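Local coordinates for protein 2-hydroxyisobutanoyl-CoA mutase large subunit (Aquincola tertiaricarbonis, PDB 4R3U) that isomerises 2-hydroxyisobutyryl-CoA and (S)-3-hydroxybutyryl-CoA into one another, working with a small cobalamin-binding subunit as the large, substrate-binding partner, at residues Q374-D382 and A392-Q400. Numbering follows the deposited sequence.
Sequences QSLHTNGYD and AMKMALRTQ. With 3KK (S-{(3R,5R,9R)-1-[(2R,3S,4R,5R)-5-(6-amino-9H-purin-9-yl)-4-hydroxy-3-(phosphonooxy)tetrahydrofuran-2-yl]-3,5,9-trihydroxy-8,8-dimethyl-3,5-dioxido-10,14-dioxo-2,4,6-trioxa-11,15-diaza-3lambda~5~,5lambda~5~-diphosphaheptadecan-17-yl} 2-hydroxy-2-methylpropanethioate), chain F.
T378 OG1 donates to A396 O at 2.7 Å and accepts from Q400 NE2 at 3.0 Å, so two bonds grip one buried hydroxyl. With chi1 at 36°, OG1 sits between the backbone N and the carbonyl carbon, facing the helix; A396 CB packs 3.3 Å from it. The amide of Q400 also donates to L376 O, 3.1 Å from NE2, arriving above the carbonyl plane, while OE1 is held by W96 NE1. Replacing Q400 with a leucine would probably cost L376 O this side-chain bond and leave W96 NE1 without its acceptor and T378 OG1 without its donor. This is a βα unit of the mutase TIM barrel: strand 375-377, beside strand 97-102, leads through a loop into helix 390-405, whose 392-400 part runs back at 140° to the strand. H377 at the strand's end and N379 just after it touch 5'-deoxyadenosine. Beyond T378 the fit stays close at G380, whose N lies 3.5 Å from M393 CE. Farther along, the partly exposed Y381 packs more loosely: A392 CA lies over one face of its ring, 4.1 Å from the centroid, a CH-pi contact, and M395 CB approaches CE2 obliquely at 4.1 Å. A water bridges Y381 N to A392 O.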
ATOM      1  N   GLN A 374     -11.128 -13.991   5.740  1.00 22.84           N
ATOM      2  CA  GLN A 374     -12.350 -13.788   6.554  1.00 23.31           C
ATOM      3  C   GLN A 374     -12.080 -12.862   7.705  1.00 28.50           C
ATOM      4  O   GLN A 374     -13.011 -12.262   8.269  1.00 29.80           O
ATOM      5  CB  GLN A 374     -12.851 -15.129   7.126  1.00 23.65           C
ATOM      6  CG  GLN A 374     -13.678 -15.949   6.167  1.00 20.41           C
ATOM      7  CD  GLN A 374     -12.985 -16.278   4.876  1.00 28.75           C
ATOM      8  OE1 GLN A 374     -12.085 -17.112   4.814  1.00 30.52           O
ATOM      9  NE2 GLN A 374     -13.352 -15.575   3.824  1.00 24.36           N
ATOM     10  N   SER A 375     -10.803 -12.819   8.096  1.00 23.16           N
ATOM     11  CA  SER A 375     -10.294 -12.066   9.218  1.00 21.81           C
ATOM     12  C   SER A 375      -8.867 -11.640   8.896  1.00 23.22           C
ATOM     13  O   SER A 375      -8.120 -12.375   8.218  1.00 23.26           O
ATOM     14  CB  SER A 375     -10.363 -12.922  10.482  1.00 22.55           C
ATOM     15  OG  SER A 375      -9.980 -12.227  11.657  1.00 22.62           O
ATOM     16  N   LEU A 376      -8.491 -10.431   9.350  1.00 19.27           N
ATOM     17  CA  LEU A 376      -7.169  -9.892   9.087  1.00 17.45           C
ATOM     18  C   LEU A 376      -6.578  -9.079  10.201  1.00 21.01           C
ATOM     19  O   LEU A 376      -7.220  -8.163  10.713  1.00 22.36           O
ATOM     20  CB  LEU A 376      -7.178  -9.075   7.777  1.00 17.12           C
ATOM     21  CG  LEU A 376      -5.879  -8.389   7.279  1.00 18.83           C
ATOM     22  CD1 LEU A 376      -4.793  -9.406   6.938  1.00 17.60           C
ATOM     23  CD2 LEU A 376      -6.172  -7.476   6.106  1.00 17.83           C
ATOM     24  N   HIS A 377      -5.301  -9.380  10.526  1.00 17.03           N
ATOM     25  CA  HIS A 377      -4.472  -8.599  11.408  1.00 15.83           C
ATOM     26  C   HIS A 377      -3.395  -7.963  10.491  1.00 21.83           C
ATOM     27  O   HIS A 377      -2.660  -8.670   9.781  1.00 19.76           O
ATOM     28  CB  HIS A 377      -3.772  -9.469  12.476  1.00 15.89           C
ATOM     29  CG  HIS A 377      -2.741  -8.711  13.285  1.00 17.67           C
ATOM     30  ND1 HIS A 377      -3.051  -8.155  14.525  1.00 18.66           N
ATOM     31  CD2 HIS A 377      -1.449  -8.427  12.994  1.00 17.56           C
ATOM     32  CE1 HIS A 377      -1.955  -7.534  14.923  1.00 17.47           C
ATOM     33  NE2 HIS A 377      -0.957  -7.691  14.052  1.00 17.31           N
ATOM     34  N   THR A 378      -3.271  -6.630  10.560  1.00 20.99           N
ATOM     35  CA  THR A 378      -2.201  -5.904   9.900  1.00 20.20           C
ATOM     36  C   THR A 378      -1.157  -5.579  10.971  1.00 22.89           C
ATOM     37  O   THR A 378      -1.522  -5.134  12.073  1.00 23.49           O
ATOM     38  CB  THR A 378      -2.718  -4.662   9.158  1.00 25.28           C
ATOM     39  OG1 THR A 378      -3.774  -4.067   9.896  1.00 22.84           O
ATOM     40  CG2 THR A 378      -3.183  -4.976   7.752  1.00 24.53           C
ATOM     41  N   ASN A 379       0.139  -5.793  10.662  1.00 18.45           N
ATOM     42  CA  ASN A 379       1.182  -5.525  11.643  1.00 18.23           C
ATOM     43  C   ASN A 379       1.423  -4.037  11.823  1.00 21.15           C
ATOM     44  O   ASN A 379       1.015  -3.257  10.957  1.00 21.96           O
ATOM     45  CB  ASN A 379       2.485  -6.248  11.284  1.00 15.49           C
ATOM     46  CG  ASN A 379       2.337  -7.725  11.165  1.00 27.99           C
ATOM     47  OD1 ASN A 379       1.583  -8.360  11.904  1.00 17.51           O
ATOM     48  ND2 ASN A 379       3.029  -8.297  10.188  1.00 26.49           N
ATOM     49  N   GLY A 380       2.037  -3.670  12.958  1.00 17.46           N
ATOM     50  CA  GLY A 380       2.417  -2.307  13.287  1.00 17.42           C
ATOM     51  C   GLY A 380       3.765  -2.003  12.646  1.00 22.38           C
ATOM     52  O   GLY A 380       4.560  -2.927  12.395  1.00 20.76           O
ATOM     53  N   TYR A 381       4.041  -0.682  12.384  1.00 20.35           N
ATOM     54  CA  TYR A 381       5.297  -0.236  11.799  1.00 20.40           C
ATOM     55  C   TYR A 381       6.471  -0.497  12.746  1.00 25.81           C
ATOM     56  O   TYR A 381       7.620  -0.555  12.295  1.00 28.23           O
ATOM     57  CB  TYR A 381       5.233   1.235  11.338  1.00 20.60           C
ATOM     58  CG  TYR A 381       4.675   2.183  12.380  1.00 20.74           C
ATOM     59  CD1 TYR A 381       5.382   2.467  13.555  1.00 22.49           C
ATOM     60  CD2 TYR A 381       3.470   2.845  12.172  1.00 19.80           C
ATOM     61  CE1 TYR A 381       4.879   3.362  14.507  1.00 21.88           C
ATOM     62  CE2 TYR A 381       2.958   3.742  13.119  1.00 19.13           C
ATOM     63  CZ  TYR A 381       3.666   4.002  14.279  1.00 23.77           C
ATOM     64  OH  TYR A 381       3.156   4.904  15.195  1.00 28.56           O
ATOM     65  N   ASP A 382       6.172  -0.719  14.040  1.00 23.36           N
ATOM     66  CA  ASP A 382       7.126  -0.996  15.114  1.00 23.20           C
ATOM     67  C   ASP A 382       7.395  -2.510  15.349  1.00 25.71           C
ATOM     68  O   ASP A 382       7.980  -2.888  16.373  1.00 26.36           O
ATOM     69  CB  ASP A 382       6.698  -0.272  16.413  1.00 24.61           C
ATOM     70  CG  ASP A 382       5.299  -0.514  17.007  1.00 27.40           C
ATOM     71  OD1 ASP A 382       4.528  -1.326  16.436  1.00 27.74           O
ATOM     72  OD2 ASP A 382       4.986   0.102  18.051  1.00 26.28           O
ATOM     73  N   ALA A 392       0.559   2.662  16.405  1.00 19.31           N
ATOM     74  CA  ALA A 392       0.970   1.642  15.452  1.00 18.29           C
ATOM     75  C   ALA A 392      -0.237   0.762  15.080  1.00 22.27           C
ATOM     76  O   ALA A 392      -0.468   0.516  13.895  1.00 23.65           O
ATOM     77  CB  ALA A 392       2.085   0.804  16.048  1.00 18.31           C
ATOM     78  N   MET A 393      -1.038   0.346  16.077  1.00 19.20           N
ATOM     79  CA  MET A 393      -2.255  -0.428  15.855  1.00 19.10           C
ATOM     80  C   MET A 393      -3.309   0.364  15.151  1.00 21.28           C
ATOM     81  O   MET A 393      -3.943  -0.155  14.235  1.00 23.40           O
ATOM     82  CB  MET A 393      -2.772  -1.079  17.148  1.00 21.26           C
ATOM     83  CG  MET A 393      -1.923  -2.270  17.611  1.00 24.32           C
ATOM     84  SD  MET A 393      -1.898  -3.705  16.472  1.00 28.55           S
ATOM     85  CE  MET A 393      -0.456  -3.345  15.437  1.00 24.24           C
ATOM     86  N   LYS A 394      -3.452   1.649  15.507  1.00 18.34           N
ATOM     87  CA  LYS A 394      -4.383   2.602  14.875  1.00 16.96           C
ATOM     88  C   LYS A 394      -4.066   2.693  13.373  1.00 19.62           C
ATOM     89  O   LYS A 394      -4.974   2.557  12.557  1.00 20.34           O
ATOM     90  CB  LYS A 394      -4.251   3.961  15.539  1.00 17.95           C
ATOM     91  CG  LYS A 394      -5.547   4.769  15.566  1.00 23.01           C
ATOM     92  CD  LYS A 394      -5.353   6.290  15.535  1.00 20.00           C
ATOM     93  CE  LYS A 394      -4.367   6.906  16.482  1.00 34.85           C
ATOM     94  NZ  LYS A 394      -4.319   8.385  16.322  1.00 46.29           N
ATOM     95  N   MET A 395      -2.758   2.820  13.004  1.00 16.53           N
ATOM     96  CA  MET A 395      -2.298   2.900  11.610  1.00 15.33           C
ATOM     97  C   MET A 395      -2.612   1.605  10.853  1.00 20.56           C
ATOM     98  O   MET A 395      -3.046   1.664   9.682  1.00 22.37           O
ATOM     99  CB  MET A 395      -0.824   3.261  11.549  1.00 16.35           C
ATOM    100  CG  MET A 395      -0.234   3.320  10.113  1.00 18.75           C
ATOM    101  SD  MET A 395      -0.983   4.559   9.029  1.00 21.02           S
ATOM    102  CE  MET A 395      -0.568   6.096   9.906  1.00 18.07           C
ATOM    103  N   ALA A 396      -2.460   0.441  11.538  1.00 16.30           N
ATOM    104  CA  ALA A 396      -2.760  -0.876  10.991  1.00 15.58           C
ATOM    105  C   ALA A 396      -4.241  -0.999  10.692  1.00 18.97           C
ATOM    106  O   ALA A 396      -4.595  -1.547   9.657  1.00 19.47           O
ATOM    107  CB  ALA A 396      -2.304  -1.953  11.947  1.00 16.31           C
ATOM    108  N   LEU A 397      -5.110  -0.428  11.544  1.00 17.80           N
ATOM    109  CA  LEU A 397      -6.557  -0.421  11.308  1.00 18.67           C
ATOM    110  C   LEU A 397      -6.932   0.543  10.167  1.00 21.83           C
ATOM    111  O   LEU A 397      -7.729   0.161   9.319  1.00 23.98           O
ATOM    112  CB  LEU A 397      -7.335  -0.093  12.595  1.00 19.45           C
ATOM    113  CG  LEU A 397      -7.400  -1.217  13.623  1.00 23.24           C
ATOM    114  CD1 LEU A 397      -7.734  -0.677  15.009  1.00 23.18           C
ATOM    115  CD2 LEU A 397      -8.390  -2.295  13.191  1.00 23.34           C
ATOM    116  N   ARG A 398      -6.311   1.752  10.099  1.00 17.18           N
ATOM    117  CA  ARG A 398      -6.575   2.726   9.036  1.00 16.41           C
ATOM    118  C   ARG A 398      -6.237   2.146   7.666  1.00 18.34           C
ATOM    119  O   ARG A 398      -6.942   2.420   6.684  1.00 17.49           O
ATOM    120  CB  ARG A 398      -5.843   4.061   9.284  1.00 14.11           C
ATOM    121  CG  ARG A 398      -6.280   4.845  10.522  1.00 16.74           C
ATOM    122  CD  ARG A 398      -7.699   5.385  10.479  1.00 22.08           C
ATOM    123  NE  ARG A 398      -8.066   5.960  11.770  1.00 26.00           N
ATOM    124  CZ  ARG A 398      -8.770   5.330  12.711  1.00 36.55           C
ATOM    125  NH1 ARG A 398      -9.208   4.095  12.512  1.00 17.32           N
ATOM    126  NH2 ARG A 398      -9.042   5.935  13.858  1.00 21.90           N
ATOM    127  N   THR A 399      -5.179   1.310   7.621  1.00 15.95           N
ATOM    128  CA  THR A 399      -4.717   0.596   6.433  1.00 16.72           C
ATOM    129  C   THR A 399      -5.857  -0.275   5.893  1.00 22.76           C
ATOM    130  O   THR A 399      -6.201  -0.183   4.704  1.00 24.26           O
ATOM    131  CB  THR A 399      -3.449  -0.244   6.765  1.00 18.97           C
ATOM    132  OG1 THR A 399      -2.441   0.619   7.319  1.00 16.09           O
ATOM    133  CG2 THR A 399      -2.893  -0.984   5.556  1.00 13.00           C
ATOM    134  N   GLN A 400      -6.463  -1.085   6.779  1.00 19.91           N
ATOM    135  CA  GLN A 400      -7.555  -1.993   6.446  1.00 19.06           C
ATOM    136  C   GLN A 400      -8.784  -1.209   5.967  1.00 19.73           C
ATOM    137  O   GLN A 400      -9.372  -1.540   4.941  1.00 18.83           O
ATOM    138  CB  GLN A 400      -7.879  -2.899   7.663  1.00 20.00           C
ATOM    139  CG  GLN A 400      -6.832  -3.985   7.907  1.00 12.51           C
ATOM    140  CD  GLN A 400      -7.294  -5.053   8.887  1.00 29.40           C
ATOM    141  OE1 GLN A 400      -8.261  -5.789   8.640  1.00 30.28           O
ATOM    142  NE2 GLN A 400      -6.585  -5.203  10.005  1.00 17.83           N
TER
HETATM  143  C4  3KK F 802       1.748 -15.672  17.710  0.50  6.91           C
HETATM  144  C3  3KK F 802       0.962 -14.795  16.741  0.50 12.48           C
HETATM  145  C2  3KK F 802       1.803 -14.487  15.504  0.50 14.70           C
HETATM  146  O3  3KK F 802       0.664 -13.583  17.412  0.50 11.40           O
HETATM  147  C1  3KK F 802      -0.357 -15.445  16.301  0.50 19.36           C
HETATM  148  O1  3KK F 802      -0.444 -16.645  16.029  0.50 19.20           O
HETATM  149  S1P 3KK F 802      -1.700 -14.307  16.227  0.50 26.37           S
HETATM  150  C2P 3KK F 802      -3.102 -15.349  15.736  0.50 22.78           C
HETATM  151  C3P 3KK F 802      -4.395 -14.591  15.901  0.50 22.35           C
HETATM  152  N4P 3KK F 802      -5.476 -15.432  15.404  0.50 20.57           N
HETATM  153  C5P 3KK F 802      -6.637 -14.925  14.981  0.50 21.79           C
HETATM  154  O5P 3KK F 802      -6.916 -13.722  14.981  0.50 21.65           O
HETATM  155  C6P 3KK F 802      -7.612 -15.999  14.487  0.50 24.04           C
HETATM  156  C7P 3KK F 802      -8.976 -15.423  14.134  0.50 26.92           C
HETATM  157  N8P 3KK F 802      -9.838 -16.470  13.573  0.50 28.88           N
HETATM  158  C9P 3KK F 802     -11.146 -16.255  13.367  0.50 28.49           C
HETATM  159  O9P 3KK F 802     -11.698 -15.192  13.659  0.50 29.02           O
HETATM  160  CAP 3KK F 802     -11.966 -17.471  12.844  0.50 27.59           C
HETATM  161  OAP 3KK F 802     -11.511 -18.717  13.414  0.50 27.43           O
HETATM  162  CBP 3KK F 802     -12.228 -17.523  11.300  0.50 27.99           C
HETATM  163  CDP 3KK F 802     -13.235 -18.638  10.980  0.50 26.17           C
HETATM  164  CEP 3KK F 802     -10.942 -17.815  10.519  0.50 28.00           C
HETATM  165  CCP 3KK F 802     -12.852 -16.206  10.793  0.50 29.25           C
HETATM  166  O6A 3KK F 802     -14.002 -15.901  11.602  0.50 28.82           O
HETATM  167  P2A 3KK F 802     -14.692 -14.480  11.695  0.50 29.74           P
HETATM  168  O4A 3KK F 802     -13.664 -13.434  11.800  0.50 28.43           O
HETATM  169  O5A 3KK F 802     -15.732 -14.564  12.749  0.50 33.02           O
HETATM  170  O3A 3KK F 802     -15.351 -14.375  10.215  0.50 33.55           O
HETATM  171  P1A 3KK F 802     -16.577 -15.280   9.600  0.50 33.76           P
HETATM  172  O1A 3KK F 802     -16.796 -16.539  10.360  0.50 34.58           O
HETATM  173  O2A 3KK F 802     -16.357 -15.371   8.147  0.50 32.48           O
HETATM  174  O5B 3KK F 802     -17.768 -14.202   9.865  0.50 33.39           O
HETATM  175  C5B 3KK F 802     -18.570 -14.174  11.067  0.50 34.44           C
HETATM  176  C4B 3KK F 802     -20.048 -14.436  10.722  0.50 36.96           C
HETATM  177  O4B 3KK F 802     -20.493 -13.633   9.587  0.50 38.51           O
HETATM  178  C3B 3KK F 802     -20.274 -15.895  10.341  0.50 38.73           C
HETATM  179  O3B 3KK F 802     -21.562 -16.300  10.864  0.50 44.84           O
HETATM  180  P3B 3KK F 802     -21.736 -17.359  12.072  0.50 43.89           P
HETATM  181  O8A 3KK F 802     -21.096 -18.576  11.525  0.50 39.49           O
HETATM  182  O7A 3KK F 802     -21.037 -16.700  13.196  0.50 45.33           O
HETATM  183  O9A 3KK F 802     -23.211 -17.419  12.212  0.50 47.76           O
HETATM  184  C2B 3KK F 802     -20.293 -15.863   8.823  0.50 35.54           C
HETATM  185  O2B 3KK F 802     -21.051 -16.947   8.272  0.50 35.58           O
HETATM  186  C1B 3KK F 802     -20.941 -14.522   8.541  0.50 38.06           C
HETATM  187  N9A 3KK F 802     -20.531 -13.956   7.222  0.50 42.50           N
HETATM  188  C8A 3KK F 802     -19.324 -13.566   6.817  0.50 42.80           C
HETATM  189  N7A 3KK F 802     -19.426 -13.133   5.563  0.50 44.40           N
HETATM  190  C5A 3KK F 802     -20.706 -13.229   5.188  0.50 46.16           C
HETATM  191  C4A 3KK F 802     -21.395 -13.737   6.230  0.50 45.41           C
HETATM  192  N3A 3KK F 802     -22.734 -13.953   6.155  0.50 44.89           N
HETATM  193  C2A 3KK F 802     -23.444 -13.630   4.977  0.50 45.91           C
HETATM  194  N1A 3KK F 802     -22.677 -13.092   3.907  0.50 46.88           N
HETATM  195  C6A 3KK F 802     -21.344 -12.924   4.037  0.50 45.41           C
HETATM  196  N6A 3KK F 802     -20.613 -12.426   3.039  0.50 43.70           N
HETATM  197  O   HOH W   1       1.340   0.617  11.925  1.00 15.94           O